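Local structure of alpha-tubulin N-acetyltransferase (Danio rerio, 4H6U) at residues Ser20-Asn25 / His75-Lys80; Pro38-Thr43 / Thr125-Arg130; Gly98-Phe103 / Asn179-Phe184; Cys118-Tyr123 / Ala153-Ser158. The protein transfers an acetyl group from acetyl coenzyme A to alpha-tubulin, as a member of the GNAT acetyltransferase superfamily. The protein carries 1 engineered substitution. All coordinates share one frame; numbering follows the deposited sequence.

Interaction 1: Ser20-Asn25 / His75-Lys80; sequences SVLDSN and HLYLLK. With K (potassium ion), chain D.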
# COMPACT_ATOMS: atom_id res chain seq x y z
N SER A 20 -6.56 1.83 7.36
CA SER A 20 -7.45 1.84 8.50
C SER A 20 -7.09 0.76 9.51
O SER A 20 -6.92 -0.43 9.17
CB SER A 20 -8.89 1.60 8.05
OG SER A 20 -9.34 2.63 7.22
N VAL A 21 -7.05 1.17 10.76
CA VAL A 21 -6.88 0.26 11.88
C VAL A 21 -8.16 0.28 12.69
O VAL A 21 -8.65 1.34 13.08
CB VAL A 21 -5.72 0.68 12.78
CG1 VAL A 21 -5.49 -0.39 13.84
CG2 VAL A 21 -4.46 0.88 11.96
N LEU A 22 -8.70 -0.91 12.92
CA LEU A 22 -9.91 -1.09 13.71
C LEU A 22 -9.65 -2.10 14.80
O LEU A 22 -8.93 -3.09 14.60
CB LEU A 22 -11.07 -1.56 12.84
CG LEU A 22 -10.81 -2.71 11.89
CD1 LEU A 22 -12.06 -3.57 11.75
CD2 LEU A 22 -10.43 -2.17 10.53
N ASP A 23 -10.33 -1.92 15.93
CA ASP A 23 -10.17 -2.82 17.05
C ASP A 23 -11.08 -4.02 16.86
O ASP A 23 -12.17 -3.91 16.27
CB ASP A 23 -10.48 -2.10 18.36
CG ASP A 23 -9.63 -0.86 18.56
OD1 ASP A 23 -8.51 -0.84 18.04
OD2 ASP A 23 -10.07 0.08 19.26
N SER A 24 -10.63 -5.17 17.34
CA SER A 24 -11.43 -6.35 17.26
C SER A 24 -12.39 -6.46 18.44
O SER A 24 -11.98 -6.35 19.60
CB SER A 24 -10.55 -7.61 17.18
OG SER A 24 -11.34 -8.80 17.19
N ASN A 25 -13.65 -6.75 18.11
CA ASN A 25 -14.69 -7.06 19.08
C ASN A 25 -14.60 -8.42 19.72
O ASN A 25 -14.84 -8.56 20.92
CB ASN A 25 -16.05 -6.89 18.42
CG ASN A 25 -16.34 -5.45 18.10
OD1 ASN A 25 -15.73 -4.55 18.68
ND2 ASN A 25 -17.16 -5.22 17.10
N HIS A 75 -7.01 0.22 -0.35
CA HIS A 75 -7.38 0.40 1.04
C HIS A 75 -6.86 -0.80 1.87
O HIS A 75 -7.17 -1.95 1.57
CB HIS A 75 -8.91 0.53 1.16
CG HIS A 75 -9.36 1.22 2.42
ND1 HIS A 75 -10.41 2.12 2.44
CD2 HIS A 75 -8.90 1.14 3.69
CE1 HIS A 75 -10.56 2.58 3.67
NE2 HIS A 75 -9.67 1.99 4.45
N LEU A 76 -6.03 -0.51 2.86
CA LEU A 76 -5.48 -1.53 3.72
C LEU A 76 -6.18 -1.49 5.08
O LEU A 76 -6.19 -0.43 5.74
CB LEU A 76 -4.00 -1.29 3.91
CG LEU A 76 -3.27 -2.29 4.80
CD1 LEU A 76 -3.42 -3.72 4.28
CD2 LEU A 76 -1.80 -1.89 4.86
N TYR A 77 -6.77 -2.61 5.48
CA TYR A 77 -7.38 -2.72 6.81
C TYR A 77 -6.54 -3.60 7.74
O TYR A 77 -6.17 -4.74 7.41
CB TYR A 77 -8.81 -3.31 6.73
CG TYR A 77 -9.74 -2.59 5.80
CD1 TYR A 77 -10.60 -1.61 6.27
CD2 TYR A 77 -9.75 -2.86 4.43
CE1 TYR A 77 -11.45 -0.92 5.42
CE2 TYR A 77 -10.59 -2.17 3.57
CZ TYR A 77 -11.43 -1.20 4.07
OH TYR A 77 -12.28 -0.54 3.22
N LEU A 78 -6.30 -3.05 8.92
CA LEU A 78 -5.57 -3.76 9.97
C LEU A 78 -6.51 -3.96 11.16
O LEU A 78 -7.20 -3.03 11.59
CB LEU A 78 -4.35 -2.97 10.41
CG LEU A 78 -3.36 -2.49 9.33
CD1 LEU A 78 -2.19 -1.82 9.98
CD2 LEU A 78 -2.89 -3.64 8.48
N LEU A 79 -6.50 -5.19 11.67
CA LEU A 79 -7.29 -5.59 12.82
C LEU A 79 -6.38 -5.65 14.04
O LEU A 79 -5.42 -6.44 14.05
CB LEU A 79 -7.96 -6.95 12.57
CG LEU A 79 -9.01 -7.45 13.58
CD1 LEU A 79 -10.23 -6.52 13.73
CD2 LEU A 79 -9.43 -8.85 13.18
N LYS A 80 -6.69 -4.81 15.03
CA LYS A 80 -5.90 -4.65 16.28
C LYS A 80 -6.55 -5.49 17.39
O LYS A 80 -7.74 -5.31 17.70
CB LYS A 80 -5.81 -3.13 16.68
CG LYS A 80 -4.95 -2.71 17.96
CD LYS A 80 -4.34 -1.22 17.93
CE LYS A 80 -5.34 -0.04 18.01
NZ LYS A 80 -6.05 0.08 19.34
K K D . -7.20 2.38 19.25
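S20 and L78 share a backbone bond, L78 N to S20 O at 2.7 Å and 167° at the hydrogen; four more complete the ladder, up to S24 N with K80 O. Packing is tight beside S20, where H75 NE2 donates in its own ring plane to S20 OG (2.9 Å), an oxygen also bonded to E48 of the second subunit, and Y77 OH lies 3.3 Å above the centre of the H75 ring. With an alanine at H75, S20 OG would probably lose this donor and a gap would open beside the Y77 hydroxyl. Residues 20-23 and 75-80 are neighbouring parallel strands of the mixed GNAT sheet, short-segment axes 4.7 Å apart. L22 CD1 meets L79 CD1 at 4.0 Å. The solvent side is at exposed D23; buried K80, bent at chi3 (67°) and chi4 (68°), runs alongside with NZ 2.9 Å from D23 OD1. A potassium ion is modelled 2.6 Å from K80 NZ, an unusual ligand that leaves its identity doubtful.

Interaction 2: Pro38-Thr43 / Thr125-Arg130; sequences PLPQVT and TETLQR. With ACO (acetyl coenzyme *a), chain C.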
# COMPACT_ATOMS: atom_id res chain seq x y z
N PRO A 38 -4.29 -16.17 22.93
CA PRO A 38 -2.83 -16.12 23.10
C PRO A 38 -2.13 -15.37 21.96
O PRO A 38 -2.41 -15.60 20.77
CB PRO A 38 -2.44 -17.60 23.11
CG PRO A 38 -3.50 -18.28 22.33
CD PRO A 38 -4.76 -17.54 22.65
N LEU A 39 -1.36 -14.37 22.35
CA LEU A 39 -0.51 -13.57 21.46
C LEU A 39 0.85 -14.23 21.19
O LEU A 39 1.49 -14.79 22.09
CB LEU A 39 -0.33 -12.18 22.06
CG LEU A 39 -1.66 -11.42 22.10
CD1 LEU A 39 -1.48 -10.03 22.72
CD2 LEU A 39 -2.28 -11.33 20.70
N PRO A 40 1.26 -14.26 19.93
CA PRO A 40 2.60 -14.80 19.67
C PRO A 40 3.65 -13.75 19.99
O PRO A 40 3.29 -12.66 20.43
CB PRO A 40 2.59 -15.05 18.16
CG PRO A 40 1.66 -13.94 17.65
CD PRO A 40 0.60 -13.78 18.70
N GLN A 41 4.92 -14.07 19.77
CA GLN A 41 5.99 -13.12 20.00
C GLN A 41 5.88 -12.08 18.90
O GLN A 41 5.59 -12.41 17.74
CB GLN A 41 7.35 -13.80 20.00
N VAL A 42 6.11 -10.84 19.30
CA VAL A 42 5.90 -9.68 18.44
C VAL A 42 7.12 -8.78 18.39
O VAL A 42 8.04 -8.91 19.19
CB VAL A 42 4.70 -8.83 18.91
CG1 VAL A 42 3.44 -9.67 18.89
CG2 VAL A 42 4.95 -8.28 20.30
N THR A 43 7.12 -7.88 17.42
CA THR A 43 8.12 -6.84 17.35
C THR A 43 7.41 -5.49 17.45
O THR A 43 6.32 -5.30 16.89
CB THR A 43 8.91 -6.89 16.01
OG1 THR A 43 9.51 -5.62 15.73
CG2 THR A 43 7.98 -7.24 14.86
N THR A 125 -2.35 -13.73 11.33
CA THR A 125 -1.15 -14.33 11.89
C THR A 125 -1.43 -15.78 12.18
O THR A 125 -2.55 -16.11 12.58
CB THR A 125 -0.64 -13.53 13.14
OG1 THR A 125 0.70 -13.94 13.49
CG2 THR A 125 -1.57 -13.73 14.34
N GLU A 126 -0.43 -16.65 11.96
CA GLU A 126 -0.63 -18.10 11.89
C GLU A 126 -1.31 -18.75 13.10
O GLU A 126 -2.20 -19.58 12.94
CB GLU A 126 0.69 -18.81 11.61
N THR A 127 -0.86 -18.42 14.31
CA THR A 127 -1.39 -19.06 15.52
C THR A 127 -2.84 -18.62 15.83
O THR A 127 -3.52 -19.22 16.66
CB THR A 127 -0.49 -18.77 16.76
OG1 THR A 127 -0.26 -17.36 16.85
CG2 THR A 127 0.84 -19.43 16.66
N LEU A 128 -3.33 -17.58 15.15
CA LEU A 128 -4.66 -17.07 15.43
C LEU A 128 -5.63 -17.22 14.27
O LEU A 128 -6.73 -16.66 14.31
CB LEU A 128 -4.59 -15.61 15.81
CG LEU A 128 -3.93 -15.33 17.16
CD1 LEU A 128 -3.84 -13.84 17.40
CD2 LEU A 128 -4.73 -16.00 18.26
N GLN A 129 -5.22 -17.93 13.23
CA GLN A 129 -6.14 -18.28 12.16
C GLN A 129 -7.23 -19.19 12.74
O GLN A 129 -7.02 -19.82 13.77
CB GLN A 129 -5.38 -18.99 11.02
CG GLN A 129 -4.77 -18.04 10.00
CD GLN A 129 -3.58 -18.66 9.21
OE1 GLN A 129 -3.56 -19.86 8.96
NE2 GLN A 129 -2.61 -17.82 8.83
N ARG A 130 -8.39 -19.22 12.11
CA ARG A 130 -9.50 -20.09 12.52
C ARG A 130 -10.04 -19.73 13.90
O ARG A 130 -10.50 -20.61 14.64
CB ARG A 130 -9.05 -21.56 12.51
CG ARG A 130 -9.09 -22.17 11.11
CD ARG A 130 -9.12 -23.68 11.16
NE ARG A 130 -9.89 -24.24 10.05
CZ ARG A 130 -9.57 -25.34 9.36
NH1 ARG A 130 -8.50 -26.06 9.63
NH2 ARG A 130 -10.37 -25.73 8.38
N1A ACO C . -7.08 -24.79 6.15
C2A ACO C . -8.27 -24.62 5.48
N3A ACO C . -9.12 -23.62 5.60
C4A ACO C . -8.76 -22.65 6.55
C5A ACO C . -7.58 -22.72 7.33
C6A ACO C . -6.74 -23.85 7.07
N6A ACO C . -5.56 -24.08 7.71
N7A ACO C . -7.54 -21.57 8.18
C8A ACO C . -8.70 -20.86 7.92
N9A ACO C . -9.45 -21.53 6.93
C1B ACO C . -10.72 -21.22 6.31
C2B ACO C . -11.74 -22.34 6.45
O2B ACO C . -12.79 -22.21 5.53
C3B ACO C . -12.28 -21.94 7.89
O3B ACO C . -13.46 -22.43 8.15
P3B ACO C . -13.41 -24.01 9.11
O7A ACO C . -14.90 -24.14 9.23
O8A ACO C . -12.72 -24.87 8.08
O9A ACO C . -12.62 -23.64 10.32
C4B ACO C . -12.34 -20.44 7.79
O4B ACO C . -11.25 -20.06 6.89
C5B ACO C . -12.19 -19.85 9.19
O5B ACO C . -12.79 -18.61 9.33
P1A ACO C . -11.91 -17.42 10.09
O1A ACO C . -12.83 -16.25 10.09
O2A ACO C . -11.26 -17.96 11.34
O3A ACO C . -10.70 -17.07 8.99
P2A ACO C . -9.23 -16.79 9.43
O4A ACO C . -9.08 -15.65 10.38
O5A ACO C . -8.35 -17.98 9.55
O6A ACO C . -8.60 -15.92 7.94
CBP ACO C . -7.37 -16.34 5.97
CCP ACO C . -8.70 -16.52 6.70
CDP ACO C . -7.38 -17.01 4.58
CEP ACO C . -7.03 -14.83 5.84
CAP ACO C . -6.30 -17.00 6.89
OAP ACO C . -6.48 -18.39 7.11
C9P ACO C . -4.84 -16.61 6.50
O9P ACO C . -4.46 -15.50 6.79
N8P ACO C . -3.88 -17.27 5.81
C7P ACO C . -3.83 -18.53 5.24
C6P ACO C . -2.66 -18.63 4.15
C5P ACO C . -2.41 -17.39 3.20
O5P ACO C . -1.28 -17.12 2.77
N4P ACO C . -3.52 -16.57 2.83
C3P ACO C . -3.48 -15.35 1.91
C2P ACO C . -4.73 -15.03 0.99
S1P ACO C . -4.58 -14.87 -0.95
C ACO C . -4.73 -13.12 -1.31
O ACO C . -4.49 -12.38 -0.43
CH3 ACO C . -5.81 -12.71 -2.28
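L128 sends its CD2 methyl to within 3.4 Å of P38 O, and its CD1 makes a looser contact with L39 CD2 at 4.4 Å. L128 and P40 have the most surface buried here, followed by P38. The L128 side chain leaves the backbone with CG anti to the carbonyl carbon (chi1 -69°) and continues extended (chi2 177°), which carries both methyls across to the 38-43 segment; L128 also packs on V92 of strand 90-99. P40 lays its ring obliquely against T127, whose OG1 is 3.9 Å from P40 CB. T125 OG1 lies close by, but bonds D10 of the second subunit. Residues 126-128 form a short 3-10 turn, with L128 N bonded to T125 O at 3.1 Å. The turn leads into the sequence Q129-R130-H131-G132-Y133-G134, which fits the Q/R-x-x-G-x-G/A motif of the GNAT pyrophosphate-binding loop. R130 N donates to O5A of acetyl coenzyme A at 2.8 Å, and R130 NE to O9A of the 3'-phosphate, also at 2.8 Å, while one face of the guanidinium lies over adenine C5A. The polar bonds of 125-130 thus include those to the cofactor and the second subunit, whereas the two segments meet by van der Waals packing, and V42 and T43 are held by a beta ladder with the second subunit.

Interaction 3: Gly98-Phe103 / Asn179-Phe184; sequences GYKKLF and NNFVVF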
# COMPACT_ATOMS: atom_id res chain seq x y z
N GLY A 98 -8.76 -3.07 -3.50
CA GLY A 98 -8.59 -1.97 -4.41
C GLY A 98 -9.32 -2.26 -5.69
O GLY A 98 -9.53 -3.42 -6.08
N TYR A 99 -9.68 -1.17 -6.37
CA TYR A 99 -10.27 -1.23 -7.71
C TYR A 99 -9.18 -1.47 -8.74
O TYR A 99 -8.10 -0.91 -8.67
CB TYR A 99 -11.06 0.07 -8.05
CG TYR A 99 -12.29 0.26 -7.18
CD1 TYR A 99 -13.45 -0.47 -7.41
CD2 TYR A 99 -12.27 1.14 -6.11
CE1 TYR A 99 -14.55 -0.33 -6.61
CE2 TYR A 99 -13.37 1.29 -5.29
CZ TYR A 99 -14.51 0.57 -5.54
OH TYR A 99 -15.60 0.74 -4.72
N LYS A 100 -9.49 -2.34 -9.69
CA LYS A 100 -8.57 -2.73 -10.75
C LYS A 100 -9.36 -2.87 -12.05
O LYS A 100 -10.46 -3.43 -12.06
CB LYS A 100 -7.95 -4.08 -10.41
CG LYS A 100 -6.44 -4.19 -10.52
CD LYS A 100 -5.69 -3.58 -9.35
CE LYS A 100 -4.22 -3.80 -9.58
NZ LYS A 100 -3.32 -3.16 -8.59
N LYS A 101 -8.84 -2.34 -13.14
CA LYS A 101 -9.47 -2.55 -14.44
C LYS A 101 -9.07 -3.96 -14.90
O LYS A 101 -7.88 -4.28 -14.98
CB LYS A 101 -9.01 -1.49 -15.45
N LEU A 102 -10.07 -4.80 -15.13
CA LEU A 102 -9.86 -6.19 -15.54
C LEU A 102 -10.57 -6.49 -16.85
O LEU A 102 -11.65 -5.96 -17.13
CB LEU A 102 -10.38 -7.16 -14.49
CG LEU A 102 -9.70 -7.17 -13.14
CD1 LEU A 102 -10.42 -8.14 -12.22
CD2 LEU A 102 -8.24 -7.55 -13.26
N PHE A 103 -9.93 -7.33 -17.66
CA PHE A 103 -10.55 -7.89 -18.86
C PHE A 103 -10.98 -9.29 -18.55
O PHE A 103 -10.16 -10.20 -18.44
CB PHE A 103 -9.55 -7.91 -20.01
CG PHE A 103 -9.13 -6.56 -20.43
CD1 PHE A 103 -9.70 -5.96 -21.54
CD2 PHE A 103 -8.19 -5.84 -19.68
CE1 PHE A 103 -9.31 -4.68 -21.94
CE2 PHE A 103 -7.80 -4.55 -20.07
CZ PHE A 103 -8.37 -3.97 -21.20
N ASN A 179 -6.74 -14.66 -16.48
CA ASN A 179 -5.93 -13.56 -16.01
C ASN A 179 -5.57 -13.58 -14.51
O ASN A 179 -5.24 -12.53 -13.96
CB ASN A 179 -6.64 -12.26 -16.31
CG ASN A 179 -7.79 -12.02 -15.37
OD1 ASN A 179 -8.21 -12.93 -14.63
ND2 ASN A 179 -8.31 -10.81 -15.39
N ASN A 180 -5.63 -14.75 -13.85
CA ASN A 180 -5.20 -14.87 -12.43
C ASN A 180 -6.15 -14.31 -11.37
O ASN A 180 -5.82 -14.37 -10.18
CB ASN A 180 -3.85 -14.19 -12.20
CG ASN A 180 -2.73 -14.86 -12.92
OD1 ASN A 180 -1.87 -14.19 -13.49
ND2 ASN A 180 -2.71 -16.19 -12.90
N PHE A 181 -7.26 -13.74 -11.79
CA PHE A 181 -8.27 -13.28 -10.86
C PHE A 181 -9.37 -14.31 -10.86
O PHE A 181 -9.61 -15.00 -11.85
CB PHE A 181 -8.83 -11.89 -11.23
CG PHE A 181 -7.90 -10.76 -10.90
CD1 PHE A 181 -6.81 -10.49 -11.68
CD2 PHE A 181 -8.12 -9.98 -9.78
CE1 PHE A 181 -5.95 -9.43 -11.37
CE2 PHE A 181 -7.27 -8.95 -9.47
CZ PHE A 181 -6.20 -8.66 -10.26
N VAL A 182 -10.00 -14.43 -9.69
CA VAL A 182 -11.12 -15.31 -9.52
C VAL A 182 -12.40 -14.48 -9.29
O VAL A 182 -12.42 -13.50 -8.54
CB VAL A 182 -10.88 -16.26 -8.36
CG1 VAL A 182 -12.15 -17.06 -8.07
CG2 VAL A 182 -9.73 -17.16 -8.68
N VAL A 183 -13.45 -14.86 -10.01
CA VAL A 183 -14.75 -14.27 -9.87
C VAL A 183 -15.79 -15.37 -9.90
O VAL A 183 -15.59 -16.41 -10.53
CB VAL A 183 -15.06 -13.24 -10.98
CG1 VAL A 183 -14.04 -12.14 -10.98
CG2 VAL A 183 -15.12 -13.92 -12.30
N PHE A 184 -16.87 -15.16 -9.17
CA PHE A 184 -17.89 -16.18 -9.06
C PHE A 184 -19.16 -15.83 -9.85
O PHE A 184 -19.34 -14.69 -10.28
CB PHE A 184 -18.21 -16.46 -7.61
CG PHE A 184 -17.03 -16.99 -6.82
CD1 PHE A 184 -16.85 -18.36 -6.63
CD2 PHE A 184 -16.09 -16.10 -6.31
CE1 PHE A 184 -15.77 -18.85 -5.89
CE2 PHE A 184 -15.01 -16.55 -5.55
CZ PHE A 184 -14.84 -17.96 -5.32
O HOH W 1 -7.23 -8.21 -16.91
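An Asx turn leads into the edge strand 181-182 of the central sheet and faces the start of strand 102-105, part of a separate two-stranded antiparallel sheet. In this turn N179 OD1 accepts from F181 N at 3.1 Å with 161° at the hydrogen; the donor sits above the carbonyl plane, 51° out of it. N179 takes the position with CG between its backbone N and carbonyl carbon (chi1 75°), which folds the amide back over the following peptides. The main contact joins L102 and F181, whose side chains cross at about a right angle. L102 CD2 lies over the face of the F181 ring in a CH-pi contact, 3.6 Å from the centroid and offset toward the rim, while L102 CD1 touches F181 CD2 at 3.8 Å. K100 CG adds a marginal approach to F181 CZ at 4.5 Å. F181 further packs on D155 of the adjacent strand 153-155 and on C118 of strand 117-124 beyond it. At the polar end N179 ND2 stands 3.6 Å from F103 O, too long for a bond, and a water bridges instead: it accepts from F103 N at 2.9 Å and from N179 ND2 at 3.2 Å. Both ends of the N179 amide are therefore engaged, the oxygen as acceptor and the nitrogen as donor, which supports the modelled orientation of the group and is likely to resist its flipping.

Interaction 4: Cys118-Tyr123 / Ala153-Ser158; sequences CVLAFY and AYDRPS. Engineered in segment 118-123: A121 (natural residue Asp). With ACO (acetyl coenzyme *a), chain C.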
# COMPACT_ATOMS: atom_id res chain seq x y z
N CYS A 118 -11.30 -5.41 -5.81
CA CYS A 118 -10.59 -6.69 -5.73
C CYS A 118 -9.97 -6.85 -4.38
O CYS A 118 -9.51 -5.88 -3.76
CB CYS A 118 -9.48 -6.76 -6.76
SG CYS A 118 -10.01 -6.51 -8.41
N VAL A 119 -9.89 -8.10 -3.94
CA VAL A 119 -9.06 -8.42 -2.80
C VAL A 119 -7.65 -8.69 -3.30
O VAL A 119 -7.48 -9.51 -4.21
CB VAL A 119 -9.56 -9.63 -2.00
CG1 VAL A 119 -8.61 -9.91 -0.83
CG2 VAL A 119 -10.97 -9.39 -1.53
N LEU A 120 -6.68 -7.96 -2.76
CA LEU A 120 -5.28 -8.04 -3.19
C LEU A 120 -4.39 -8.77 -2.18
O LEU A 120 -3.37 -9.34 -2.55
CB LEU A 120 -4.75 -6.62 -3.45
CG LEU A 120 -5.60 -5.83 -4.47
CD1 LEU A 120 -5.22 -4.38 -4.61
CD2 LEU A 120 -5.52 -6.50 -5.79
N ALA A 121 -4.71 -8.68 -0.89
CA ALA A 121 -3.93 -9.38 0.14
C ALA A 121 -4.80 -9.60 1.35
O ALA A 121 -5.63 -8.74 1.71
CB ALA A 121 -2.68 -8.58 0.51
N PHE A 122 -4.64 -10.76 1.97
CA PHE A 122 -5.47 -11.16 3.09
C PHE A 122 -4.65 -12.14 3.97
O PHE A 122 -4.15 -13.15 3.47
CB PHE A 122 -6.74 -11.82 2.59
CG PHE A 122 -7.82 -11.93 3.62
CD1 PHE A 122 -7.80 -11.14 4.77
CD2 PHE A 122 -8.84 -12.83 3.46
CE1 PHE A 122 -8.80 -11.24 5.71
CE2 PHE A 122 -9.83 -12.96 4.41
CZ PHE A 122 -9.82 -12.15 5.53
N TYR A 123 -4.41 -11.79 5.23
CA TYR A 123 -3.60 -12.60 6.11
C TYR A 123 -3.93 -12.39 7.57
O TYR A 123 -4.12 -11.25 8.01
CB TYR A 123 -2.11 -12.36 5.91
CG TYR A 123 -1.24 -13.36 6.63
CD1 TYR A 123 -1.13 -14.66 6.18
CD2 TYR A 123 -0.56 -13.01 7.80
CE1 TYR A 123 -0.34 -15.58 6.84
CE2 TYR A 123 0.24 -13.94 8.47
CZ TYR A 123 0.32 -15.23 7.98
OH TYR A 123 1.09 -16.17 8.61
N ALA A 153 -13.70 -9.23 -7.30
CA ALA A 153 -12.74 -10.17 -7.86
C ALA A 153 -11.61 -10.49 -6.86
O ALA A 153 -11.31 -9.69 -5.97
CB ALA A 153 -12.14 -9.59 -9.14
N TYR A 154 -11.02 -11.67 -6.99
CA TYR A 154 -10.01 -12.10 -6.05
C TYR A 154 -8.71 -12.41 -6.78
O TYR A 154 -8.64 -13.26 -7.66
CB TYR A 154 -10.52 -13.31 -5.26
CG TYR A 154 -11.78 -12.98 -4.49
CD1 TYR A 154 -11.72 -12.51 -3.18
CD2 TYR A 154 -13.04 -13.08 -5.09
CE1 TYR A 154 -12.88 -12.20 -2.47
CE2 TYR A 154 -14.20 -12.76 -4.40
CZ TYR A 154 -14.12 -12.31 -3.09
OH TYR A 154 -15.28 -12.00 -2.41
N ASP A 155 -7.66 -11.67 -6.42
CA ASP A 155 -6.39 -11.79 -7.11
C ASP A 155 -5.55 -12.96 -6.56
O ASP A 155 -5.04 -12.90 -5.44
CB ASP A 155 -5.65 -10.49 -6.93
CG ASP A 155 -4.40 -10.40 -7.74
OD1 ASP A 155 -3.92 -11.39 -8.31
OD2 ASP A 155 -3.90 -9.27 -7.81
N ARG A 156 -5.38 -14.02 -7.34
CA ARG A 156 -4.51 -15.13 -6.94
C ARG A 156 -4.72 -15.59 -5.49
O ARG A 156 -3.78 -15.67 -4.70
CB ARG A 156 -3.04 -14.79 -7.19
CG ARG A 156 -2.71 -14.46 -8.66
CD ARG A 156 -1.23 -14.15 -8.85
NE ARG A 156 -0.82 -12.91 -8.20
CZ ARG A 156 -0.60 -11.75 -8.82
NH1 ARG A 156 -0.79 -11.64 -10.14
NH2 ARG A 156 -0.21 -10.69 -8.11
N PRO A 157 -5.95 -15.96 -5.14
CA PRO A 157 -6.24 -16.28 -3.74
C PRO A 157 -5.59 -17.60 -3.33
O PRO A 157 -5.61 -18.57 -4.11
CB PRO A 157 -7.77 -16.38 -3.70
CG PRO A 157 -8.16 -16.72 -5.12
CD PRO A 157 -7.16 -15.96 -5.97
N SER A 158 -5.04 -17.65 -2.12
CA SER A 158 -4.43 -18.87 -1.60
C SER A 158 -5.51 -19.93 -1.31
O SER A 158 -6.71 -19.64 -1.24
CB SER A 158 -3.65 -18.54 -0.33
OG SER A 158 -4.53 -18.17 0.73
N1A ACO C . -7.08 -24.79 6.15
C2A ACO C . -8.27 -24.62 5.48
N3A ACO C . -9.12 -23.62 5.60
C4A ACO C . -8.76 -22.65 6.55
C5A ACO C . -7.58 -22.72 7.33
C6A ACO C . -6.74 -23.85 7.07
N6A ACO C . -5.56 -24.08 7.71
N7A ACO C . -7.54 -21.57 8.18
C8A ACO C . -8.70 -20.86 7.92
N9A ACO C . -9.45 -21.53 6.93
C1B ACO C . -10.72 -21.22 6.31
C2B ACO C . -11.74 -22.34 6.45
O2B ACO C . -12.79 -22.21 5.53
C3B ACO C . -12.28 -21.94 7.89
O3B ACO C . -13.46 -22.43 8.15
P3B ACO C . -13.41 -24.01 9.11
O7A ACO C . -14.90 -24.14 9.23
O8A ACO C . -12.72 -24.87 8.08
O9A ACO C . -12.62 -23.64 10.32
C4B ACO C . -12.34 -20.44 7.79
O4B ACO C . -11.25 -20.06 6.89
C5B ACO C . -12.19 -19.85 9.19
O5B ACO C . -12.79 -18.61 9.33
P1A ACO C . -11.91 -17.42 10.09
O1A ACO C . -12.83 -16.25 10.09
O2A ACO C . -11.26 -17.96 11.34
O3A ACO C . -10.70 -17.07 8.99
P2A ACO C . -9.23 -16.79 9.43
O4A ACO C . -9.08 -15.65 10.38
O5A ACO C . -8.35 -17.98 9.55
O6A ACO C . -8.60 -15.92 7.94
CBP ACO C . -7.37 -16.34 5.97
CCP ACO C . -8.70 -16.52 6.70
CDP ACO C . -7.38 -17.01 4.58
CEP ACO C . -7.03 -14.83 5.84
CAP ACO C . -6.30 -17.00 6.89
OAP ACO C . -6.48 -18.39 7.11
C9P ACO C . -4.84 -16.61 6.50
O9P ACO C . -4.46 -15.50 6.79
N8P ACO C . -3.88 -17.27 5.81
C7P ACO C . -3.83 -18.53 5.24
C6P ACO C . -2.66 -18.63 4.15
C5P ACO C . -2.41 -17.39 3.20
O5P ACO C . -1.28 -17.12 2.77
N4P ACO C . -3.52 -16.57 2.83
C3P ACO C . -3.48 -15.35 1.91
C2P ACO C . -4.73 -15.03 0.99
S1P ACO C . -4.58 -14.87 -0.95
C ACO C . -4.73 -13.12 -1.31
O ACO C . -4.49 -12.38 -0.43
CH3 ACO C . -5.81 -12.71 -2.28
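V119 lies between A153 and D155 in a parallel pairing that closes a beta-alpha-beta crossover, strand 117-124 to helix 133-145 to strand 153-155, within the GNAT fold. Its backbone bonds are V119 N to A153 O, 2.9 Å with 155° at the hydrogen, and D155 N to V119 O, 3.1 Å at 166°. Beyond them the strands part, aided by a classic beta bulge in which L120 and A121 both face K96, and acetyl coenzyme A lies in the opening. Apolar contacts flank the bonds: V119 CG2 reaches Y154 CE1 at 3.5 Å, obliquely to the ring, and C118 SG meets A153 CB at 3.8 Å on the other face of the sheet. L120 CD2 brushes D155 OD2. Ligand contacts come next. F122 turns its ring under the cofactor, whose CEP methyl sits 3.5 Å above the ring plane, over its centre; F161 and F164 meet this ring edge-to-face. A glycine in place of F122 would probably leave that methyl without its aromatic bed and open a gap toward F161 and F164. A121, an engineered replacement of aspartate, has its CA 3.1 Å from atom O of the acetyl group. The charged pair lies within one segment: D155 OD1 sits over the guanidinium face of R156, 3.5 Å from R156 NE, with no N-H pointing at it.

Interactions 3 and 4 share one sheet, their centres about 10 Å apart, and are joined by two probable hydrogen bonds, G98 O to C118 N and V182 N to Y154 O, both 2.7 Å. Interaction 2 meets interaction 4 where Q129 NE2 packs on Y123 CE1 at 3.8 Å, and both touch acetyl coenzyme A: interaction 2 mainly at the phosphates and adenine, with Q129 beside the pantetheine, interaction 4 along that arm and the acetyl group. Interaction 1 lies across strand 90-99 from interaction 4, nearest atoms about 6 Å apart, with the L79 side chain about 7 Å from the cofactor. Interactions 1, 2 and 4 touch the second subunit; interaction 3 lies across the chain's centre from 1 and 2.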